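PDB 4MX8: periplasmic binding protein from Xylanimonas cellulosilytica, which probably binds a siderophore or related iron chelate outside the cell membrane and hands it to an ABC-type importer. Local coordinates for residues V176-G185 with Y213-V221; Q47-A55 with F88-A96. One frame throughout, in Å; residues are numbered along the deposited sequence.

Interaction 1 (V176-G185 with Y213-V221); sequences VTEASGTGLG and YDVFGVQPV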
loop_
_atom_site.group_PDB
_atom_site.type_symbol
_atom_site.label_atom_id
_atom_site.label_comp_id
_atom_site.label_asym_id
_atom_site.label_seq_id
_atom_site.Cartn_x
_atom_site.Cartn_y
_atom_site.Cartn_z
ATOM N N VAL A 176 -15.639 6.155 -11.642
ATOM C CA VAL A 176 -14.590 6.326 -12.645
ATOM C C VAL A 176 -15.108 6.127 -14.080
ATOM O O VAL A 176 -14.783 6.914 -14.995
ATOM C CB VAL A 176 -13.428 5.358 -12.356
ATOM C CG1 VAL A 176 -12.397 5.351 -13.470
ATOM C CG2 VAL A 176 -12.788 5.731 -11.063
ATOM N N THR A 177 -15.901 5.070 -14.258
ATOM C CA THR A 177 -16.543 4.771 -15.527
ATOM C C THR A 177 -17.453 5.906 -15.958
ATOM O O THR A 177 -17.526 6.240 -17.142
ATOM C CB THR A 177 -17.376 3.492 -15.433
ATOM O OG1 THR A 177 -16.520 2.353 -15.560
ATOM C CG2 THR A 177 -18.425 3.450 -16.521
ATOM N N GLU A 178 -18.140 6.511 -14.996
ATOM C CA GLU A 178 -19.130 7.534 -15.311
ATOM C C GLU A 178 -18.450 8.852 -15.665
ATOM O O GLU A 178 -18.974 9.635 -16.464
ATOM C CB GLU A 178 -20.125 7.702 -14.162
ATOM C CG GLU A 178 -21.559 7.897 -14.614
ATOM C CD GLU A 178 -22.109 6.694 -15.391
ATOM O OE1 GLU A 178 -21.839 5.523 -14.995
ATOM O OE2 GLU A 178 -22.812 6.924 -16.406
ATOM N N ALA A 179 -17.274 9.081 -15.077
ATOM C CA ALA A 179 -16.415 10.203 -15.464
ATOM C C ALA A 179 -15.904 9.992 -16.880
ATOM O O ALA A 179 -15.555 10.929 -17.583
ATOM C CB ALA A 179 -15.234 10.313 -14.508
ATOM N N SER A 180 -15.855 8.726 -17.264
ATOM C CA SER A 180 -15.209 8.275 -18.483
ATOM C C SER A 180 -13.842 8.908 -18.684
ATOM O O SER A 180 -13.091 9.187 -17.726
ATOM C CB SER A 180 -16.087 8.512 -19.710
ATOM O OG SER A 180 -15.693 7.660 -20.775
ATOM N N GLY A 181 -13.530 9.103 -19.955
ATOM C CA GLY A 181 -12.288 9.698 -20.346
ATOM C C GLY A 181 -11.112 8.795 -20.108
ATOM O O GLY A 181 -11.231 7.642 -19.703
ATOM N N THR A 182 -9.957 9.366 -20.384
ATOM C CA THR A 182 -8.683 8.730 -20.203
ATOM C C THR A 182 -8.001 9.333 -18.957
ATOM O O THR A 182 -8.278 10.485 -18.587
ATOM C CB THR A 182 -7.845 9.004 -21.444
ATOM O OG1 THR A 182 -6.633 8.276 -21.353
ATOM C CG2 THR A 182 -7.520 10.499 -21.585
ATOM N N GLY A 183 -7.132 8.570 -18.293
ATOM C CA GLY A 183 -6.431 9.095 -17.127
ATOM C C GLY A 183 -4.946 8.766 -17.085
ATOM O O GLY A 183 -4.484 7.871 -17.791
ATOM N N LEU A 184 -4.196 9.489 -16.261
ATOM C CA LEU A 184 -2.788 9.172 -16.037
ATOM C C LEU A 184 -2.452 9.353 -14.567
ATOM O O LEU A 184 -2.777 10.379 -13.976
ATOM C CB LEU A 184 -1.878 10.064 -16.881
ATOM C CG LEU A 184 -0.390 9.785 -16.686
ATOM C CD1 LEU A 184 -0.035 8.439 -17.280
ATOM C CD2 LEU A 184 0.471 10.880 -17.271
ATOM N N GLY A 185 -1.816 8.351 -13.972
ATOM C CA GLY A 185 -1.346 8.470 -12.609
ATOM C C GLY A 185 0.102 8.939 -12.592
ATOM O O GLY A 185 0.967 8.416 -13.315
ATOM N N TYR A 213 -5.237 2.028 -12.135
ATOM C CA TYR A 213 -5.749 1.470 -13.383
ATOM C C TYR A 213 -6.297 0.073 -13.162
ATOM O O TYR A 213 -7.293 -0.308 -13.769
ATOM C CB TYR A 213 -4.647 1.365 -14.461
ATOM C CG TYR A 213 -3.772 2.579 -14.651
ATOM C CD1 TYR A 213 -4.201 3.654 -15.401
ATOM C CD2 TYR A 213 -2.502 2.635 -14.097
ATOM C CE1 TYR A 213 -3.397 4.768 -15.578
ATOM C CE2 TYR A 213 -1.692 3.741 -14.265
ATOM C CZ TYR A 213 -2.147 4.802 -15.006
ATOM O OH TYR A 213 -1.348 5.904 -15.180
ATOM N N ASP A 214 -5.617 -0.701 -12.320
ATOM C CA ASP A 214 -5.858 -2.148 -12.196
ATOM C C ASP A 214 -7.058 -2.520 -11.318
ATOM O O ASP A 214 -7.816 -3.437 -11.634
ATOM C CB ASP A 214 -4.607 -2.835 -11.653
ATOM C CG ASP A 214 -3.422 -2.741 -12.610
ATOM O OD1 ASP A 214 -3.637 -2.701 -13.849
ATOM O OD2 ASP A 214 -2.272 -2.712 -12.114
ATOM N N VAL A 215 -7.205 -1.794 -10.217
ATOM C CA VAL A 215 -8.305 -1.957 -9.281
ATOM C C VAL A 215 -9.502 -1.039 -9.604
ATOM O O VAL A 215 -10.651 -1.487 -9.658
ATOM C CB VAL A 215 -7.822 -1.624 -7.861
ATOM C CG1 VAL A 215 -8.995 -1.538 -6.879
ATOM C CG2 VAL A 215 -6.783 -2.622 -7.417
ATOM N N PHE A 216 -9.230 0.246 -9.816
ATOM C CA PHE A 216 -10.297 1.229 -9.994
ATOM C C PHE A 216 -10.728 1.494 -11.444
ATOM O O PHE A 216 -11.768 2.109 -11.691
ATOM C CB PHE A 216 -9.942 2.518 -9.260
ATOM C CG PHE A 216 -9.824 2.327 -7.777
ATOM C CD1 PHE A 216 -10.956 2.248 -6.980
ATOM C CD2 PHE A 216 -8.591 2.172 -7.184
ATOM C CE1 PHE A 216 -10.845 2.049 -5.615
ATOM C CE2 PHE A 216 -8.471 1.987 -5.821
ATOM C CZ PHE A 216 -9.595 1.929 -5.036
ATOM N N GLY A 217 -9.944 1.017 -12.401
ATOM C CA GLY A 217 -10.399 0.982 -13.772
ATOM C C GLY A 217 -10.261 2.236 -14.618
ATOM O O GLY A 217 -10.889 2.339 -15.667
ATOM N N VAL A 218 -9.446 3.183 -14.176
ATOM C CA VAL A 218 -9.105 4.320 -15.005
ATOM C C VAL A 218 -8.453 3.814 -16.300
ATOM O O VAL A 218 -7.494 3.034 -16.257
ATOM C CB VAL A 218 -8.106 5.226 -14.266
ATOM C CG1 VAL A 218 -7.612 6.331 -15.177
ATOM C CG2 VAL A 218 -8.735 5.812 -13.013
ATOM N N GLN A 219 -8.974 4.243 -17.448
ATOM C CA GLN A 219 -8.347 3.928 -18.737
ATOM C C GLN A 219 -7.054 4.724 -18.943
ATOM O O GLN A 219 -7.065 5.953 -18.886
ATOM C CB GLN A 219 -9.324 4.228 -19.874
ATOM C CG GLN A 219 -8.754 4.062 -21.293
ATOM C CD GLN A 219 -9.851 4.055 -22.369
ATOM O OE1 GLN A 219 -10.997 3.662 -22.108
ATOM N NE2 GLN A 219 -9.502 4.491 -23.580
ATOM N N PRO A 220 -5.931 4.038 -19.190
ATOM C CA PRO A 220 -4.646 4.743 -19.338
ATOM C C PRO A 220 -4.608 5.628 -20.577
ATOM O O PRO A 220 -5.125 5.265 -21.628
ATOM C CB PRO A 220 -3.628 3.603 -19.512
ATOM C CG PRO A 220 -4.346 2.360 -19.174
ATOM C CD PRO A 220 -5.799 2.593 -19.414
ATOM N N VAL A 221 -3.963 6.778 -20.451
ATOM C CA VAL A 221 -3.808 7.718 -21.565
ATOM C C VAL A 221 -3.082 7.109 -22.770
ATOM O O VAL A 221 -3.297 7.527 -23.897
ATOM C CB VAL A 221 -3.119 9.007 -21.094
ATOM C CG1 VAL A 221 -1.639 8.782 -20.982
ATOM C CG2 VAL A 221 -3.420 10.155 -22.033
HETATM O O HOH W 1 -13.484 2.735 -16.616
HETATM O O HOH W 2 -11.069 6.271 -17.231
#

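Interaction 2 (Q47-A55 with F88-A96); sequences QRIVVFDMA and FNAGTLFEA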
loop_
_atom_site.group_PDB
_atom_site.type_symbol
_atom_site.label_atom_id
_atom_site.label_comp_id
_atom_site.label_asym_id
_atom_site.label_seq_id
_atom_site.Cartn_x
_atom_site.Cartn_y
_atom_site.Cartn_z
ATOM N N GLN A 47 -1.391 -12.995 21.859
ATOM C CA GLN A 47 -1.550 -12.034 22.944
ATOM C C GLN A 47 -0.551 -10.845 22.905
ATOM O O GLN A 47 -0.750 -9.829 23.588
ATOM C CB GLN A 47 -1.478 -12.809 24.264
ATOM C CG GLN A 47 -2.607 -12.530 25.274
ATOM C CD GLN A 47 -4.015 -12.664 24.695
ATOM O OE1 GLN A 47 -4.230 -13.373 23.710
ATOM N NE2 GLN A 47 -4.984 -11.973 25.312
ATOM N N ARG A 48 0.516 -10.985 22.111
ATOM C CA ARG A 48 1.526 -9.940 21.936
ATOM C C ARG A 48 2.015 -9.906 20.503
ATOM O O ARG A 48 3.012 -10.557 20.179
ATOM C CB ARG A 48 2.745 -10.187 22.822
ATOM C CG ARG A 48 2.892 -9.228 23.985
ATOM C CD ARG A 48 4.354 -8.916 24.272
ATOM N NE ARG A 48 4.502 -8.303 25.587
ATOM C CZ ARG A 48 4.568 -6.994 25.816
ATOM N NH1 ARG A 48 4.525 -6.128 24.816
ATOM N NH2 ARG A 48 4.685 -6.552 27.061
ATOM N N ILE A 49 1.335 -9.148 19.645
ATOM C CA ILE A 49 1.688 -9.106 18.230
ATOM C C ILE A 49 2.612 -7.930 17.941
ATOM O O ILE A 49 2.349 -6.803 18.360
ATOM C CB ILE A 49 0.440 -8.968 17.337
ATOM C CG1 ILE A 49 -0.675 -9.898 17.804
ATOM C CG2 ILE A 49 0.797 -9.234 15.889
ATOM C CD1 ILE A 49 -1.943 -9.734 17.035
ATOM N N VAL A 50 3.695 -8.194 17.221
ATOM C CA VAL A 50 4.584 -7.132 16.763
ATOM C C VAL A 50 4.456 -7.042 15.247
ATOM O O VAL A 50 4.590 -8.048 14.555
ATOM C CB VAL A 50 6.030 -7.413 17.167
ATOM C CG1 VAL A 50 6.943 -6.357 16.618
ATOM C CG2 VAL A 50 6.130 -7.442 18.671
ATOM N N VAL A 51 4.176 -5.846 14.732
ATOM C CA VAL A 51 3.907 -5.676 13.305
ATOM C C VAL A 51 4.816 -4.607 12.683
ATOM O O VAL A 51 4.859 -3.478 13.169
ATOM C CB VAL A 51 2.431 -5.272 13.078
ATOM C CG1 VAL A 51 2.174 -4.924 11.613
ATOM C CG2 VAL A 51 1.504 -6.369 13.531
ATOM N N PHE A 52 5.523 -4.959 11.611
ATOM C CA PHE A 52 6.347 -3.991 10.886
ATOM C C PHE A 52 5.696 -3.443 9.606
ATOM O O PHE A 52 6.103 -2.400 9.101
ATOM C CB PHE A 52 7.708 -4.598 10.510
ATOM C CG PHE A 52 8.656 -4.767 11.671
ATOM C CD1 PHE A 52 9.594 -3.797 11.969
ATOM C CD2 PHE A 52 8.625 -5.916 12.452
ATOM C CE1 PHE A 52 10.484 -3.968 13.039
ATOM C CE2 PHE A 52 9.513 -6.091 13.520
ATOM C CZ PHE A 52 10.439 -5.116 13.813
ATOM N N ASP A 53 4.718 -4.166 9.066
ATOM C CA ASP A 53 4.044 -3.799 7.808
ATOM C C ASP A 53 2.732 -3.076 8.137
ATOM O O ASP A 53 1.804 -3.676 8.691
ATOM C CB ASP A 53 3.793 -5.062 6.960
ATOM C CG ASP A 53 2.970 -4.790 5.693
ATOM O OD1 ASP A 53 3.306 -3.847 4.936
ATOM O OD2 ASP A 53 1.988 -5.545 5.441
HETATM N N MSE A 54 2.666 -1.784 7.821
HETATM C CA MSE A 54 1.515 -0.963 8.208
HETATM C C MSE A 54 0.183 -1.518 7.691
HETATM O O MSE A 54 -0.873 -1.292 8.285
HETATM C CB MSE A 54 1.710 0.502 7.783
HETATM C CG MSE A 54 2.892 1.235 8.441
HETATM SE SE MSE A 54 2.948 1.110 10.384
HETATM C CE MSE A 54 3.854 -0.581 10.628
ATOM N N ALA A 55 0.233 -2.263 6.593
ATOM C CA ALA A 55 -1.000 -2.770 6.041
ATOM C C ALA A 55 -1.507 -3.922 6.894
ATOM O O ALA A 55 -2.717 -4.077 7.087
ATOM C CB ALA A 55 -0.807 -3.183 4.627
ATOM N N PHE A 88 5.550 -0.853 22.359
ATOM C CA PHE A 88 6.977 -0.592 22.394
ATOM C C PHE A 88 7.497 -0.406 20.971
ATOM O O PHE A 88 6.898 -0.915 20.012
ATOM C CB PHE A 88 7.718 -1.724 23.124
ATOM C CG PHE A 88 7.798 -3.012 22.346
ATOM C CD1 PHE A 88 8.892 -3.278 21.525
ATOM C CD2 PHE A 88 6.785 -3.958 22.427
ATOM C CE1 PHE A 88 8.970 -4.455 20.800
ATOM C CE2 PHE A 88 6.852 -5.133 21.700
ATOM C CZ PHE A 88 7.953 -5.386 20.896
ATOM N N ASN A 89 8.606 0.323 20.833
ATOM C CA ASN A 89 9.164 0.582 19.507
ATOM C C ASN A 89 10.029 -0.593 19.017
ATOM O O ASN A 89 11.044 -0.924 19.629
ATOM C CB ASN A 89 9.925 1.918 19.495
ATOM C CG ASN A 89 10.479 2.263 18.131
ATOM O OD1 ASN A 89 9.884 3.046 17.372
ATOM N ND2 ASN A 89 11.644 1.690 17.809
ATOM N N ALA A 90 9.621 -1.212 17.912
ATOM C CA ALA A 90 10.268 -2.437 17.426
ATOM C C ALA A 90 11.395 -2.187 16.445
ATOM O O ALA A 90 12.114 -3.116 16.081
ATOM C CB ALA A 90 9.247 -3.357 16.784
ATOM N N GLY A 91 11.531 -0.945 15.994
ATOM C CA GLY A 91 12.504 -0.634 14.960
ATOM C C GLY A 91 12.024 0.455 14.021
ATOM O O GLY A 91 11.505 1.475 14.475
ATOM N N THR A 92 12.217 0.242 12.719
ATOM C CA THR A 92 11.657 1.114 11.682
ATOM C C THR A 92 11.031 0.223 10.615
ATOM O O THR A 92 10.990 -0.991 10.780
ATOM C CB THR A 92 12.722 1.946 11.002
ATOM O OG1 THR A 92 13.554 1.064 10.243
ATOM C CG2 THR A 92 13.553 2.715 12.026
ATOM N N LEU A 93 10.569 0.815 9.516
ATOM C CA LEU A 93 9.908 0.042 8.463
ATOM C C LEU A 93 10.866 -0.936 7.785
ATOM O O LEU A 93 10.430 -1.833 7.076
ATOM C CB LEU A 93 9.328 0.969 7.400
ATOM C CG LEU A 93 8.211 1.907 7.856
ATOM C CD1 LEU A 93 7.790 2.839 6.731
ATOM C CD2 LEU A 93 7.041 1.085 8.361
ATOM N N PHE A 94 12.165 -0.746 8.014
ATOM C CA PHE A 94 13.211 -1.464 7.299
ATOM C C PHE A 94 14.085 -2.317 8.209
ATOM O O PHE A 94 14.847 -3.169 7.732
ATOM C CB PHE A 94 14.157 -0.475 6.636
ATOM C CG PHE A 94 13.555 0.315 5.530
ATOM C CD1 PHE A 94 13.317 -0.252 4.299
ATOM C CD2 PHE A 94 13.285 1.652 5.700
ATOM C CE1 PHE A 94 12.786 0.506 3.261
ATOM C CE2 PHE A 94 12.761 2.413 4.663
ATOM C CZ PHE A 94 12.512 1.844 3.445
ATOM N N GLU A 95 14.018 -2.060 9.509
ATOM C CA GLU A 95 15.027 -2.575 10.414
ATOM C C GLU A 95 14.439 -2.918 11.768
ATOM O O GLU A 95 13.594 -2.189 12.295
ATOM C CB GLU A 95 16.126 -1.526 10.574
ATOM C CG GLU A 95 17.432 -2.069 11.103
ATOM C CD GLU A 95 18.553 -1.048 11.058
ATOM O OE1 GLU A 95 18.265 0.140 10.778
ATOM O OE2 GLU A 95 19.721 -1.442 11.305
ATOM N N ALA A 96 14.891 -4.022 12.349
ATOM C CA ALA A 96 14.360 -4.471 13.632
ATOM C C ALA A 96 15.349 -4.304 14.789
ATOM O O ALA A 96 16.537 -4.590 14.644
ATOM C CB ALA A 96 13.922 -5.926 13.523
HETATM O O HOH W 3 7.730 -2.706 6.805
#

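Interaction 1 (V176-G185 with Y213-V221)
Gly183 and Pro220 face each other in a single beta bridge. Gly183 N donates to Gln219 O at 2.7 Å. The bond is nearly straight, and the donor lies almost on the line of the Gln219 carbonyl. Val221 N returns the bond to Gly183 O at 2.9 Å, with a bent N-H...O angle of 130°. Gly183 thus bonds to the residues before and after Pro220, as in a parallel bridge. The Tyr213 side chain makes a third direct bond. Gly185 N donates to Tyr213 OH at 2.8 Å, close to straight at 173°. Tyr213 CG lies anti to the carbonyl carbon (chi1 -47°), which swings the ring out toward the strand. Gly183 O lies in the ring plane, at its edge.

Two waters bridge the segments. One donates to Gly181 O and accepts from Gln219 N. The other donates to Gly217 O and lies 3.2 Å from Thr177 OG1.

Apolar contacts flank the bonds. Val176 CG1 meets Val218 CG2 at 3.7 Å, the two side chains crossing at about a right angle. Val218 CG1 lies against Gly183 CA at 3.6 Å. Leu184 CD1 touches Val221 CG1 at 4.0 Å.

The contact ties the end of helix 155-179 and the start of strand 183-189 to the loop leaving helix 207-214. Strand 183-189 pairs with strand 246-251, through Trp246 and Trp248. Tyr213 OH is also hydrogen-bonded to Leu196 O. Val176 and Phe216 both rest on Val309 of helix 299-309, while Leu184 packs on helices 225-229 and 236-242.

Interaction 2 (Q47-A55 with F88-A96)
Phe52 drives the edge of its ring into the loop formed by residues 90-96. From CB, the CG atom is set anti to the carbonyl carbon (chi1 -73°), carrying the ring toward the loop. CD1 comes first, 3.4 Å from Thr92 O, which lies in the ring plane. CE1 is next, 3.6 Å from Ala90 O and 3.7 Å from Glu95 O. At the tip, CZ lies 3.5 Å from Ala90 O and touches CB of Ala96 and Ala90. Ile101 of helix 98-104 and Val111 of strand 108-111 also touch this side chain.

Phe52 sits where parallel strand 49-51 gives way to helix 54-62, an alternation expected of the alpha/beta lobes of this family. Asp53 takes the N-cap position of that helix. The loop holds its own shape: Thr92 N donates to Glu95 O, and Thr92 OG1 accepts from Phe94 N in an ST turn.

Leu93 CD2 lies 3.7 Å from Phe52 O, and a water bridges Phe52 O and Leu93 O. On the strand, Val50 CG1 meets Ala90 CB, and Val50 CG2 meets Phe88 CZ at 3.5 Å. Arg48 NH1 approaches Phe88 CD2 obliquely at 3.9 Å, with guanidinium and ring planes 65° apart.

How the interactions relate
Interaction 2 comes first along the chain and closes before interaction 1 opens. Their centres are 35 Å apart, on opposite sides of the chain's centre. The nearest atoms are about 13 Å apart, so the two do not touch. They belong to different sheets. Interaction 2 involves parallel strands 49-51 and 87-89, both alongside strand 67-70; interaction 1 involves strand 183-189 of a mixed sheet. Helix 155-179 lies between them in sequence and ends within interaction 1. This fits the TroA-like architecture, in which one long helix joins two alpha/beta lobes. Each contact joins parts of one lobe: helix end and strand to loop in interaction 1, strand to strand end and loop in interaction 2.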